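Local coordinates for beta-glucuronidase (PDB 6XXW), which probably hydrolyses beta-D-glucuronides, releasing glucuronic acid, as a retaining-type member of glycoside hydrolase family 2, at residues A[37-42]-A[76-81]; A[105-110]-A[134-139]; A[33-38]-A[184-189]; A[93-98]-A[180-185]. All coordinates share one frame; numbering follows the deposited sequence.

The four contacts trace how the N-terminal, probably sugar-binding, domain folds as a jelly-roll. From the N terminus, strand 32-43 opens contact 3 and then, at the shared residues G37 and V38, contact 1, which closes first, on strand 73-81. Contact 4 opens next, on strand 90-99, and encloses contact 2, a smaller loop that begins at the hairpin after strand 101-106 and closes on strand 134-142. Contact 4 closes on residues 180-185; contact 3, the outermost loop, closes on 184-189, sharing R184 and P185 with it. No loop cuts across another. Contacts 1 and 2 meet through neighbouring strands 73-81 and 134-142, whereas contacts 3 and 4 join through strands 185-191 and 90-99.

Contact 1: residues A[37-42]-A[76-81]; sequences GVWEFR and YKKSFF
F41 and Y76 meet in a T-shaped stack, an instance of how a non-hydrogen-bonded pair in an antiparallel sheet can accommodate two rings on one face. The edge of F41 stands over the face of Y76, with F41 CD2 3.5 Å from Y76 CZ and the planes 82° apart. F41 turns its CG away from the backbone N (chi1 173°), which carries its ring across to Y76.

W39 offers a face instead. The extended chain of K78 runs across it at about a right angle, K78 CD lying 3.5 Å from the centroid of the five-membered ring in a CH-pi contact. Y76 CB also packs against the indole, 3.6 Å from W39 CE3. Beyond the ring, K78 NZ reaches the carbonyl O of L35, which accepts from W39 NE1 as well. Were the indole cut back to an alanine, the K78 methylenes would probably lose their platform and the L35 carbonyl one of its donors.

On the other face of the sheet, the E40 and K77 side chains run alongside each other in the same direction. E40 OE1 and K77 NZ stay 4.5 Å apart, too far for a salt bridge; a water bonded to E40 OE2 and K77 NZ links them instead, and a second water joins E40 OE1 to K77 O. Beneath, E40 N bonds to K77 O at 2.9 Å and K77 N to E40 O at 2.8 Å.

Strand 50-54 bonds to strand 32-43 through G37, W39 and F41, and strand 134-142 lies beside strand 73-81. The indole packs on I137 and I139 of strand 134-142 and on V186 of strand 185-191.

Contact 2: residues A[105-110]-A[134-139]; sequences YVNGNL and ENIIEI
Y105 and E138 form an antiparallel hydrogen-bonded pair, with Y105 N 2.7 Å from E138 O and E138 N 2.9 Å from Y105 O, both bonds nearly straight. V106 and I137 follow as the non-hydrogen-bonded pair, and the first strand then folds back through a type I' beta turn, V106 to N109, making a hairpin of the jelly-roll domain. N107 and G108 both take positive phi in the turn, and N107 N still bonds to I136 O at 2.8 Å.

The N107 side chain extends the ladder past the last backbone pair. With CG beside its own N (chi1 -62°), it presents OD1 to I136 N at 2.9 Å, a carbonyl standing in for a main-chain one. N107 ND2 donates to N135 OD1, 3.0 Å away and in the plane of the N107 amide; the two amides are turned 36° apart. N107 ND2 also bonds to F128 O, and N135 OD1 accepts from N130 N. A leucine here would probably leave I136 N without its acceptor, and N135 OD1 and F128 O each short of the donor that N107 ND2 supplies.

Within the turn, V106 O accepts two bonds, from N109 N at 2.9 Å and N109 ND2 at 3.0 Å.

Contact 3: residues A[33-38]-A[184-189]; sequences KDLSGV and RPVVIY
D34 and V187 form the antiparallel non-hydrogen-bonded pair, and the first torsions of D34 and L35 decide where their side chains end: the D34 carboxylate beside V187, an L35 methyl against I188. At D34, CG lies opposite the backbone N (chi1 176°), bringing OD1 to 3.8 Å from V187 CG1. L35 instead swings CG to the side away from its carbonyl carbon (chi1 -64°), and its CD1 comes to 3.9 Å from I188 CD1, with V186 CG1 also in contact.

The carboxylate does a second job. D34 OD1 accepts from S36 N at 3.0 Å, closing an Asx turn, and from S36 OG at 2.6 Å. The hydroxyl meets OD1 on its syn lone pair, whereas S36 N comes from above the carboxylate plane, 63° out of it. Two donors thus grip one oxygen, which probably eases its nearness to another acceptor, V186 O. The same hydroxyl rests on the proline ring, S36 OG lying 3.6 Å from P185 CB.

Main-chain bonds supply the register. K33 N bonds to I188 O at 2.8 Å, and I188 N bonds back to K33 O; one step on, L35 N reaches V186 O at 2.9 Å. Past the ladder, K33 NZ bonds to V32 O of the second subunit, while L35 and I188 both pack on F80 of strand 73-81.

After the Asx turn, strand 32-43 leaves strand 185-191 and runs on, from G37, beside strands 50-54 and 73-81. Such a strand, bent at a short irregular loop and paired with different neighbours on each side of it, fits the jelly-roll sandwich expected of this domain in family 2 hydrolases.

Contact 4: residues A[93-98]-A[180-185]; sequences LRVGAA and SGIHRP
R184 lies against G96 and A97 where two antiparallel stretches of the jelly-roll domain both turn a corner, the first at G96 and the second at R184 itself. The pairing here is loose. G96 N bonds to P185 O at 3.0 Å and H183 N to A97 O at 3.0 Å, each bond bent to 141° and each donor standing above the carbonyl plane. Alongside, V95 CG1 touches I182 CG2.

Followed outward, the arginine first meets the corner of the other chain segment, with R184 CB 3.6 Å from G96 C. The approach depends on glycine, since a beta carbon at G96 would clash with R184 CB. Its first torsion (chi1 -61°) puts CG anti to the carbonyl carbon, and the chain then runs extended to NE, so that the methylenes pass along the methyl of A97: R184 CG is 3.8 Å and R184 CD 3.6 Å from A97 CB. R184 NE, CZ and NH1 continue past the same methyl, which thus lies over one face of the guanidinium.

The tip serves partners from beyond the two segments. R184 NH2 makes a salt bridge to E308 OE1 and bonds to P343 O, and R184 NH1 bonds to F118 O. Because E308 and P343 fall in the TIM-barrel region, this arginine ties the corner of the jelly-roll to the barrel; R184 NH1 also lies close to R401 NH1, a nearness of like charges that the E308 salt bridge probably helps to offset.

A water at the edge of the R184 guanidinium, in its plane, completes the link: it accepts from R184 NH1 at 3.0 Å and donates to G96 O at 2.7 Å.

Contact 1: residues A[37-42]-A[76-81]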
loop_
_atom_site.group_PDB
_atom_site.type_symbol
_atom_site.label_atom_id
_atom_site.label_comp_id
_atom_site.label_asym_id
_atom_site.label_seq_id
_atom_site.Cartn_x
_atom_site.Cartn_y
_atom_site.Cartn_z
ATOM N N GLY A 37 11.819 -29.753 12.821
ATOM C CA GLY A 37 12.139 -28.910 13.954
ATOM C C GLY A 37 13.342 -28.059 13.625
ATOM O O GLY A 37 13.510 -27.671 12.466
ATOM N N VAL A 38 14.214 -27.802 14.592
ATOM C CA VAL A 38 15.380 -26.948 14.381
ATOM C C VAL A 38 16.592 -27.833 14.120
ATOM O O VAL A 38 16.955 -28.661 14.962
ATOM C CB VAL A 38 15.626 -26.032 15.590
ATOM C CG1 VAL A 38 16.853 -25.162 15.361
ATOM C CG2 VAL A 38 14.407 -25.178 15.869
ATOM N N TRP A 39 17.243 -27.638 12.974
ATOM C CA TRP A 39 18.443 -28.385 12.623
ATOM C C TRP A 39 19.648 -27.456 12.599
ATOM O O TRP A 39 19.513 -26.236 12.543
ATOM C CB TRP A 39 18.313 -29.035 11.245
ATOM C CG TRP A 39 17.325 -30.163 11.098
ATOM C CD1 TRP A 39 16.021 -30.188 11.503
ATOM C CD2 TRP A 39 17.571 -31.412 10.456
ATOM N NE1 TRP A 39 15.438 -31.385 11.149
ATOM C CE2 TRP A 39 16.374 -32.155 10.508
ATOM C CE3 TRP A 39 18.690 -31.973 9.832
ATOM C CZ2 TRP A 39 16.266 -33.435 9.960
ATOM C CZ3 TRP A 39 18.586 -33.243 9.293
ATOM C CH2 TRP A 39 17.386 -33.965 9.372
ATOM N N GLU A 40 20.842 -28.039 12.605
ATOM C CA GLU A 40 22.023 -27.234 12.321
ATOM C C GLU A 40 22.257 -27.230 10.812
ATOM O O GLU A 40 21.896 -28.181 10.112
ATOM C CB GLU A 40 23.246 -27.770 13.067
ATOM C CG GLU A 40 23.188 -27.469 14.561
ATOM C CD GLU A 40 24.417 -27.940 15.315
ATOM O OE1 GLU A 40 24.411 -29.082 15.791
ATOM O OE2 GLU A 40 25.378 -27.156 15.461
ATOM N N PHE A 41 22.861 -26.150 10.315
ATOM C CA PHE A 41 22.917 -25.887 8.880
ATOM C C PHE A 41 24.216 -25.163 8.559
ATOM O O PHE A 41 24.632 -24.269 9.297
ATOM C CB PHE A 41 21.690 -25.051 8.455
ATOM C CG PHE A 41 21.697 -24.568 7.010
ATOM C CD1 PHE A 41 22.406 -23.432 6.634
ATOM C CD2 PHE A 41 20.912 -25.197 6.060
ATOM C CE1 PHE A 41 22.384 -22.979 5.307
ATOM C CE2 PHE A 41 20.880 -24.743 4.738
ATOM C CZ PHE A 41 21.613 -23.634 4.372
ATOM N N ARG A 42 24.848 -25.548 7.452
ATOM C CA ARG A 42 26.046 -24.858 6.990
ATOM C C ARG A 42 26.108 -24.950 5.475
ATOM O O ARG A 42 25.401 -25.748 4.859
ATOM C CB ARG A 42 27.321 -25.446 7.604
ATOM C CG ARG A 42 27.548 -26.908 7.240
ATOM C CD ARG A 42 28.774 -27.500 7.939
ATOM N NE ARG A 42 28.998 -28.857 7.453
ATOM C CZ ARG A 42 29.701 -29.131 6.364
ATOM N NH1 ARG A 42 29.837 -30.388 5.968
ATOM N NH2 ARG A 42 30.274 -28.141 5.682
ATOM N N TYR A 76 22.610 -30.076 6.267
ATOM C CA TYR A 76 21.768 -30.092 7.457
ATOM C C TYR A 76 22.246 -31.196 8.390
ATOM O O TYR A 76 22.694 -32.245 7.929
ATOM C CB TYR A 76 20.315 -30.355 7.081
ATOM C CG TYR A 76 19.602 -29.236 6.355
ATOM C CD1 TYR A 76 19.808 -29.014 5.001
ATOM C CD2 TYR A 76 18.680 -28.433 7.027
ATOM C CE1 TYR A 76 19.119 -27.995 4.322
ATOM C CE2 TYR A 76 17.991 -27.410 6.362
ATOM C CZ TYR A 76 18.214 -27.202 5.015
ATOM O OH TYR A 76 17.525 -26.202 4.369
ATOM N N LYS A 77 22.148 -30.964 9.704
ATOM C CA LYS A 77 22.617 -31.932 10.694
ATOM C C LYS A 77 21.694 -31.946 11.902
ATOM O O LYS A 77 21.256 -30.886 12.364
ATOM C CB LYS A 77 24.043 -31.606 11.168
ATOM C CG LYS A 77 24.575 -32.562 12.239
ATOM C CD LYS A 77 26.058 -32.349 12.488
ATOM C CE LYS A 77 26.353 -32.173 13.960
ATOM N NZ LYS A 77 27.756 -31.720 14.195
ATOM N N LYS A 78 21.437 -33.143 12.441
ATOM C CA LYS A 78 20.574 -33.282 13.608
ATOM C C LYS A 78 20.883 -34.590 14.323
ATOM O O LYS A 78 21.186 -35.604 13.690
ATOM C CB LYS A 78 19.084 -33.256 13.230
ATOM C CG LYS A 78 18.154 -33.070 14.423
ATOM C CD LYS A 78 16.723 -32.802 14.009
ATOM C CE LYS A 78 15.974 -32.083 15.122
ATOM N NZ LYS A 78 14.515 -32.367 15.073
ATOM N N SER A 79 20.765 -34.557 15.647
ATOM C CA SER A 79 20.888 -35.750 16.477
ATOM C C SER A 79 19.523 -36.381 16.701
ATOM O O SER A 79 18.508 -35.685 16.827
ATOM C CB SER A 79 21.497 -35.411 17.844
ATOM O OG SER A 79 22.829 -34.961 17.725
ATOM N N PHE A 80 19.509 -37.706 16.784
ATOM C CA PHE A 80 18.287 -38.416 17.120
ATOM C C PHE A 80 18.659 -39.704 17.836
ATOM O O PHE A 80 19.767 -40.222 17.695
ATOM C CB PHE A 80 17.422 -38.690 15.882
ATOM C CG PHE A 80 18.046 -39.628 14.887
ATOM C CD1 PHE A 80 18.980 -39.164 13.962
ATOM C CD2 PHE A 80 17.685 -40.966 14.854
ATOM C CE1 PHE A 80 19.553 -40.017 13.038
ATOM C CE2 PHE A 80 18.263 -41.836 13.938
ATOM C CZ PHE A 80 19.195 -41.357 13.018
ATOM N N PHE A 81 17.717 -40.200 18.628
ATOM C CA PHE A 81 17.909 -41.387 19.446
ATOM C C PHE A 81 16.994 -42.480 18.921
ATOM O O PHE A 81 15.821 -42.225 18.639
ATOM C CB PHE A 81 17.609 -41.085 20.920
ATOM C CG PHE A 81 18.594 -40.142 21.554
ATOM C CD1 PHE A 81 18.467 -38.769 21.388
ATOM C CD2 PHE A 81 19.659 -40.629 22.298
ATOM C CE1 PHE A 81 19.382 -37.895 21.951
ATOM C CE2 PHE A 81 20.576 -39.761 22.863
ATOM C CZ PHE A 81 20.439 -38.394 22.694
HETATM O O HOH W 1 22.232 -30.961 15.220
HETATM O O HOH W 2 27.705 -29.211 15.277
#

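Contact 2: residues A[105-110]-A[134-139]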
loop_
_atom_site.group_PDB
_atom_site.type_symbol
_atom_site.label_atom_id
_atom_site.label_comp_id
_atom_site.label_asym_id
_atom_site.label_seq_id
_atom_site.Cartn_x
_atom_site.Cartn_y
_atom_site.Cartn_z
ATOM N N TYR A 105 23.101 -39.056 4.963
ATOM C CA TYR A 105 24.096 -39.795 5.730
ATOM C C TYR A 105 23.569 -40.092 7.123
ATOM O O TYR A 105 23.103 -39.186 7.820
ATOM C CB TYR A 105 25.406 -39.020 5.853
ATOM C CG TYR A 105 26.056 -38.694 4.535
ATOM C CD1 TYR A 105 25.595 -37.638 3.753
ATOM C CD2 TYR A 105 27.151 -39.426 4.078
ATOM C CE1 TYR A 105 26.197 -37.330 2.536
ATOM C CE2 TYR A 105 27.751 -39.129 2.867
ATOM C CZ TYR A 105 27.276 -38.080 2.105
ATOM O OH TYR A 105 27.863 -37.769 0.904
ATOM N N VAL A 106 23.691 -41.347 7.544
ATOM C CA VAL A 106 23.356 -41.764 8.904
ATOM C C VAL A 106 24.660 -42.170 9.574
ATOM O O VAL A 106 25.300 -43.147 9.158
ATOM C CB VAL A 106 22.337 -42.911 8.909
ATOM C CG1 VAL A 106 22.139 -43.442 10.320
ATOM C CG2 VAL A 106 21.003 -42.436 8.304
ATOM N N ASN A 107 25.066 -41.413 10.600
ATOM C CA ASN A 107 26.354 -41.621 11.279
ATOM C C ASN A 107 27.509 -41.690 10.281
ATOM O O ASN A 107 28.411 -42.526 10.392
ATOM C CB ASN A 107 26.308 -42.870 12.159
ATOM C CG ASN A 107 25.266 -42.755 13.250
ATOM O OD1 ASN A 107 25.178 -41.728 13.909
ATOM N ND2 ASN A 107 24.453 -43.787 13.417
ATOM N N GLY A 108 27.481 -40.795 9.292
ATOM C CA GLY A 108 28.513 -40.734 8.277
ATOM C C GLY A 108 28.349 -41.693 7.117
ATOM O O GLY A 108 29.124 -41.609 6.156
ATOM N N ASN A 109 27.374 -42.598 7.169
ATOM C CA ASN A 109 27.148 -43.583 6.121
ATOM C C ASN A 109 26.119 -43.075 5.118
ATOM O O ASN A 109 25.002 -42.727 5.504
ATOM C CB ASN A 109 26.653 -44.887 6.729
ATOM C CG ASN A 109 27.654 -45.506 7.670
ATOM O OD1 ASN A 109 28.568 -46.195 7.230
ATOM N ND2 ASN A 109 27.496 -45.255 8.978
ATOM N N LEU A 110 26.476 -43.085 3.831
ATOM C CA LEU A 110 25.534 -42.709 2.777
ATOM C C LEU A 110 24.461 -43.784 2.634
ATOM O O LEU A 110 24.758 -44.918 2.247
ATOM C CB LEU A 110 26.277 -42.514 1.461
ATOM C CG LEU A 110 25.329 -42.335 0.277
ATOM C CD1 LEU A 110 24.751 -40.917 0.298
ATOM C CD2 LEU A 110 26.045 -42.644 -1.036
ATOM N N GLU A 134 22.650 -42.093 20.854
ATOM C CA GLU A 134 22.593 -40.954 19.946
ATOM C C GLU A 134 23.022 -41.352 18.534
ATOM O O GLU A 134 23.935 -42.160 18.340
ATOM C CB GLU A 134 23.490 -39.823 20.457
ATOM C CG GLU A 134 23.301 -38.502 19.703
ATOM C CD GLU A 134 24.430 -37.517 19.955
ATOM O OE1 GLU A 134 25.515 -37.957 20.396
ATOM O OE2 GLU A 134 24.232 -36.308 19.711
ATOM N N ASN A 135 22.343 -40.782 17.546
ATOM C CA ASN A 135 22.692 -40.933 16.147
ATOM C C ASN A 135 22.744 -39.548 15.519
ATOM O O ASN A 135 22.183 -38.591 16.055
ATOM C CB ASN A 135 21.680 -41.809 15.419
ATOM C CG ASN A 135 21.661 -43.226 15.948
ATOM O OD1 ASN A 135 22.205 -44.135 15.328
ATOM N ND2 ASN A 135 21.045 -43.417 17.113
ATOM N N ILE A 136 23.439 -39.444 14.390
ATOM C CA ILE A 136 23.571 -38.186 13.657
ATOM C C ILE A 136 23.072 -38.414 12.234
ATOM O O ILE A 136 23.562 -39.309 11.537
ATOM C CB ILE A 136 25.025 -37.681 13.639
ATOM C CG1 ILE A 136 25.564 -37.523 15.064
ATOM C CG2 ILE A 136 25.148 -36.395 12.824
ATOM C CD1 ILE A 136 24.766 -36.585 15.913
ATOM N N ILE A 137 22.101 -37.611 11.804
ATOM C CA ILE A 137 21.702 -37.577 10.405
ATOM C C ILE A 137 22.262 -36.309 9.777
ATOM O O ILE A 137 22.223 -35.223 10.379
ATOM C CB ILE A 137 20.177 -37.654 10.230
ATOM C CG1 ILE A 137 19.836 -37.444 8.746
ATOM C CG2 ILE A 137 19.479 -36.632 11.125
ATOM C CD1 ILE A 137 18.423 -37.807 8.379
ATOM N N GLU A 138 22.812 -36.447 8.581
ATOM C CA GLU A 138 23.235 -35.289 7.811
ATOM C C GLU A 138 22.654 -35.402 6.413
ATOM O O GLU A 138 22.653 -36.482 5.816
ATOM C CB GLU A 138 24.761 -35.178 7.767
ATOM C CG GLU A 138 25.369 -34.911 9.141
ATOM C CD GLU A 138 26.875 -34.960 9.131
ATOM O OE1 GLU A 138 27.496 -33.874 9.082
ATOM O OE2 GLU A 138 27.433 -36.085 9.166
ATOM N N ILE A 139 22.131 -34.291 5.905
ATOM C CA ILE A 139 21.516 -34.258 4.588
ATOM C C ILE A 139 22.193 -33.157 3.790
ATOM O O ILE A 139 22.195 -31.994 4.207
ATOM C CB ILE A 139 19.994 -34.043 4.656
ATOM C CG1 ILE A 139 19.346 -35.220 5.397
ATOM C CG2 ILE A 139 19.412 -33.882 3.226
ATOM C CD1 ILE A 139 17.874 -35.048 5.750
HETATM O O HOH W 3 25.896 -38.503 9.363
#

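Contact 3: residues A[33-38]-A[184-189]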
loop_
_atom_site.group_PDB
_atom_site.type_symbol
_atom_site.label_atom_id
_atom_site.label_comp_id
_atom_site.label_asym_id
_atom_site.label_seq_id
_atom_site.Cartn_x
_atom_site.Cartn_y
_atom_site.Cartn_z
ATOM N N LYS A 33 8.379 -41.282 13.753
ATOM C CA LYS A 33 9.093 -40.249 14.500
ATOM C C LYS A 33 9.412 -39.109 13.540
ATOM O O LYS A 33 10.148 -39.304 12.570
ATOM C CB LYS A 33 10.384 -40.812 15.110
ATOM C CG LYS A 33 11.207 -39.807 15.914
ATOM C CD LYS A 33 10.361 -39.167 17.012
ATOM C CE LYS A 33 11.218 -38.394 18.006
ATOM N NZ LYS A 33 10.506 -37.189 18.490
ATOM N N ASP A 34 8.863 -37.931 13.804
ATOM C CA ASP A 34 9.048 -36.781 12.921
ATOM C C ASP A 34 10.303 -36.024 13.348
ATOM O O ASP A 34 10.407 -35.598 14.502
ATOM C CB ASP A 34 7.800 -35.897 12.974
ATOM C CG ASP A 34 7.932 -34.623 12.155
ATOM O OD1 ASP A 34 8.772 -34.569 11.239
ATOM O OD2 ASP A 34 7.178 -33.669 12.440
ATOM N N LEU A 35 11.261 -35.874 12.430
ATOM C CA LEU A 35 12.507 -35.174 12.729
ATOM C C LEU A 35 12.451 -33.692 12.376
ATOM O O LEU A 35 13.466 -33.000 12.506
ATOM C CB LEU A 35 13.683 -35.831 11.997
ATOM C CG LEU A 35 14.043 -37.269 12.375
ATOM C CD1 LEU A 35 15.396 -37.641 11.780
ATOM C CD2 LEU A 35 14.054 -37.444 13.880
ATOM N N SER A 36 11.298 -33.199 11.936
ATOM C CA SER A 36 11.132 -31.773 11.701
ATOM C C SER A 36 11.396 -30.999 12.980
ATOM O O SER A 36 11.232 -31.515 14.090
ATOM C CB SER A 36 9.720 -31.476 11.196
ATOM O OG SER A 36 9.392 -32.334 10.129
ATOM N N GLY A 37 11.819 -29.753 12.821
ATOM C CA GLY A 37 12.139 -28.910 13.954
ATOM C C GLY A 37 13.342 -28.059 13.625
ATOM O O GLY A 37 13.510 -27.671 12.466
ATOM N N VAL A 38 14.214 -27.802 14.592
ATOM C CA VAL A 38 15.380 -26.948 14.381
ATOM C C VAL A 38 16.592 -27.833 14.120
ATOM O O VAL A 38 16.955 -28.661 14.962
ATOM C CB VAL A 38 15.626 -26.032 15.590
ATOM C CG1 VAL A 38 16.853 -25.162 15.361
ATOM C CG2 VAL A 38 14.407 -25.178 15.869
ATOM N N ARG A 184 9.971 -30.650 2.699
ATOM C CA ARG A 184 8.922 -31.482 3.266
ATOM C C ARG A 184 9.527 -32.323 4.384
ATOM O O ARG A 184 10.750 -32.479 4.453
ATOM C CB ARG A 184 8.262 -32.350 2.178
ATOM C CG ARG A 184 7.609 -31.482 1.092
ATOM C CD ARG A 184 7.017 -32.268 -0.060
ATOM N NE ARG A 184 6.730 -31.371 -1.178
ATOM C CZ ARG A 184 6.636 -31.767 -2.445
ATOM N NH1 ARG A 184 6.792 -33.053 -2.750
ATOM N NH2 ARG A 184 6.375 -30.887 -3.402
ATOM N N PRO A 185 8.691 -32.853 5.280
ATOM C CA PRO A 185 9.213 -33.418 6.533
ATOM C C PRO A 185 10.181 -34.575 6.327
ATOM O O PRO A 185 10.039 -35.386 5.412
ATOM C CB PRO A 185 7.942 -33.878 7.258
ATOM C CG PRO A 185 6.900 -32.894 6.797
ATOM C CD PRO A 185 7.222 -32.693 5.335
ATOM N N VAL A 186 11.186 -34.615 7.192
ATOM C CA VAL A 186 12.071 -35.760 7.346
ATOM C C VAL A 186 11.518 -36.605 8.480
ATOM O O VAL A 186 11.284 -36.092 9.580
ATOM C CB VAL A 186 13.502 -35.311 7.666
ATOM C CG1 VAL A 186 14.413 -36.529 7.807
ATOM C CG2 VAL A 186 14.032 -34.334 6.592
ATOM N N VAL A 187 11.281 -37.893 8.228
ATOM C CA VAL A 187 10.743 -38.749 9.279
ATOM C C VAL A 187 11.451 -40.096 9.256
ATOM O O VAL A 187 12.007 -40.522 8.241
ATOM C CB VAL A 187 9.208 -38.949 9.164
ATOM C CG1 VAL A 187 8.480 -37.602 8.985
ATOM C CG2 VAL A 187 8.888 -39.885 8.023
ATOM N N ILE A 188 11.427 -40.760 10.405
ATOM C CA ILE A 188 11.892 -42.132 10.545
ATOM C C ILE A 188 10.700 -42.974 10.972
ATOM O O ILE A 188 9.938 -42.576 11.856
ATOM C CB ILE A 188 13.044 -42.240 11.557
ATOM C CG1 ILE A 188 14.221 -41.391 11.091
ATOM C CG2 ILE A 188 13.517 -43.682 11.670
ATOM C CD1 ILE A 188 15.451 -41.556 11.930
ATOM N N TYR A 189 10.509 -44.112 10.325
ATOM C CA TYR A 189 9.371 -44.944 10.671
ATOM C C TYR A 189 9.797 -46.401 10.662
ATOM O O TYR A 189 10.784 -46.768 10.017
ATOM C CB TYR A 189 8.171 -44.680 9.735
ATOM C CG TYR A 189 8.333 -45.075 8.287
ATOM C CD1 TYR A 189 8.907 -44.201 7.359
ATOM C CD2 TYR A 189 7.867 -46.300 7.829
ATOM C CE1 TYR A 189 9.031 -44.552 6.014
ATOM C CE2 TYR A 189 7.993 -46.665 6.490
ATOM C CZ TYR A 189 8.576 -45.793 5.591
ATOM O OH TYR A 189 8.690 -46.168 4.276
#

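Contact 4: residues A[93-98]-A[180-185]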
loop_
_atom_site.group_PDB
_atom_site.type_symbol
_atom_site.label_atom_id
_atom_site.label_comp_id
_atom_site.label_asym_id
_atom_site.label_seq_id
_atom_site.Cartn_x
_atom_site.Cartn_y
_atom_site.Cartn_z
ATOM N N LEU A 93 14.155 -44.209 6.784
ATOM C CA LEU A 93 14.375 -42.774 6.870
ATOM C C LEU A 93 13.847 -42.159 5.589
ATOM O O LEU A 93 14.335 -42.488 4.509
ATOM C CB LEU A 93 15.859 -42.473 7.048
ATOM C CG LEU A 93 16.322 -41.026 6.925
ATOM C CD1 LEU A 93 15.653 -40.181 7.972
ATOM C CD2 LEU A 93 17.807 -41.007 7.120
ATOM N N ARG A 94 12.857 -41.279 5.711
ATOM C CA ARG A 94 12.163 -40.701 4.567
ATOM C C ARG A 94 12.374 -39.191 4.537
ATOM O O ARG A 94 12.243 -38.515 5.565
ATOM C CB ARG A 94 10.668 -41.041 4.634
ATOM C CG ARG A 94 9.756 -40.162 3.799
ATOM C CD ARG A 94 9.653 -40.683 2.375
ATOM N NE ARG A 94 9.075 -42.022 2.317
ATOM C CZ ARG A 94 7.813 -42.284 1.983
ATOM N NH1 ARG A 94 6.980 -41.288 1.680
ATOM N NH2 ARG A 94 7.385 -43.542 1.963
ATOM N N VAL A 95 12.709 -38.667 3.361
ATOM C CA VAL A 95 12.816 -37.225 3.136
ATOM C C VAL A 95 11.700 -36.852 2.169
ATOM O O VAL A 95 11.641 -37.378 1.052
ATOM C CB VAL A 95 14.191 -36.821 2.579
ATOM C CG1 VAL A 95 14.246 -35.303 2.337
ATOM C CG2 VAL A 95 15.299 -37.253 3.513
ATOM N N GLY A 96 10.800 -35.974 2.609
ATOM C CA GLY A 96 9.641 -35.661 1.796
ATOM C C GLY A 96 10.007 -34.978 0.491
ATOM O O GLY A 96 9.414 -35.266 -0.554
ATOM N N ALA A 97 10.962 -34.048 0.539
ATOM C CA ALA A 97 11.445 -33.354 -0.654
ATOM C C ALA A 97 12.663 -32.516 -0.298
ATOM O O ALA A 97 12.715 -31.920 0.784
ATOM C CB ALA A 97 10.358 -32.456 -1.272
ATOM N N ALA A 98 13.637 -32.475 -1.213
ATOM C CA ALA A 98 14.811 -31.611 -1.080
ATOM C C ALA A 98 15.250 -31.167 -2.471
ATOM O O ALA A 98 15.547 -32.008 -3.322
ATOM C CB ALA A 98 15.953 -32.339 -0.360
ATOM N N SER A 180 15.487 -23.410 -2.259
ATOM C CA SER A 180 16.161 -24.661 -1.965
ATOM C C SER A 180 16.139 -24.949 -0.472
ATOM O O SER A 180 15.900 -24.065 0.362
ATOM C CB SER A 180 17.613 -24.656 -2.462
ATOM O OG SER A 180 18.208 -25.939 -2.227
ATOM N N GLY A 181 16.417 -26.206 -0.146
ATOM C CA GLY A 181 16.392 -26.687 1.217
ATOM C C GLY A 181 15.580 -27.953 1.314
ATOM O O GLY A 181 15.228 -28.576 0.305
ATOM N N ILE A 182 15.275 -28.351 2.549
ATOM C CA ILE A 182 14.445 -29.523 2.806
ATOM C C ILE A 182 13.015 -29.018 2.959
ATOM O O ILE A 182 12.639 -28.487 4.007
ATOM C CB ILE A 182 14.900 -30.303 4.042
ATOM C CG1 ILE A 182 16.353 -30.769 3.885
ATOM C CG2 ILE A 182 13.993 -31.532 4.242
ATOM C CD1 ILE A 182 16.963 -31.296 5.179
ATOM N N HIS A 183 12.205 -29.221 1.920
ATOM C CA HIS A 183 10.905 -28.572 1.801
ATOM C C HIS A 183 9.768 -29.373 2.415
ATOM O O HIS A 183 8.686 -28.822 2.635
ATOM C CB HIS A 183 10.609 -28.296 0.324
ATOM C CG HIS A 183 11.483 -27.236 -0.277
ATOM N ND1 HIS A 183 11.718 -27.141 -1.632
ATOM C CD2 HIS A 183 12.152 -26.206 0.294
ATOM C CE1 HIS A 183 12.503 -26.104 -1.869
ATOM N NE2 HIS A 183 12.775 -25.515 -0.717
ATOM N N ARG A 184 9.971 -30.650 2.699
ATOM C CA ARG A 184 8.922 -31.482 3.266
ATOM C C ARG A 184 9.527 -32.323 4.384
ATOM O O ARG A 184 10.750 -32.479 4.453
ATOM C CB ARG A 184 8.262 -32.350 2.178
ATOM C CG ARG A 184 7.609 -31.482 1.092
ATOM C CD ARG A 184 7.017 -32.268 -0.060
ATOM N NE ARG A 184 6.730 -31.371 -1.178
ATOM C CZ ARG A 184 6.636 -31.767 -2.445
ATOM N NH1 ARG A 184 6.792 -33.053 -2.750
ATOM N NH2 ARG A 184 6.375 -30.887 -3.402
ATOM N N PRO A 185 8.691 -32.853 5.280
ATOM C CA PRO A 185 9.213 -33.418 6.533
ATOM C C PRO A 185 10.181 -34.575 6.327
ATOM O O PRO A 185 10.039 -35.386 5.412
ATOM C CB PRO A 185 7.942 -33.878 7.258
ATOM C CG PRO A 185 6.900 -32.894 6.797
ATOM C CD PRO A 185 7.222 -32.693 5.335
HETATM O O HOH W 4 6.733 -35.571 -1.042
#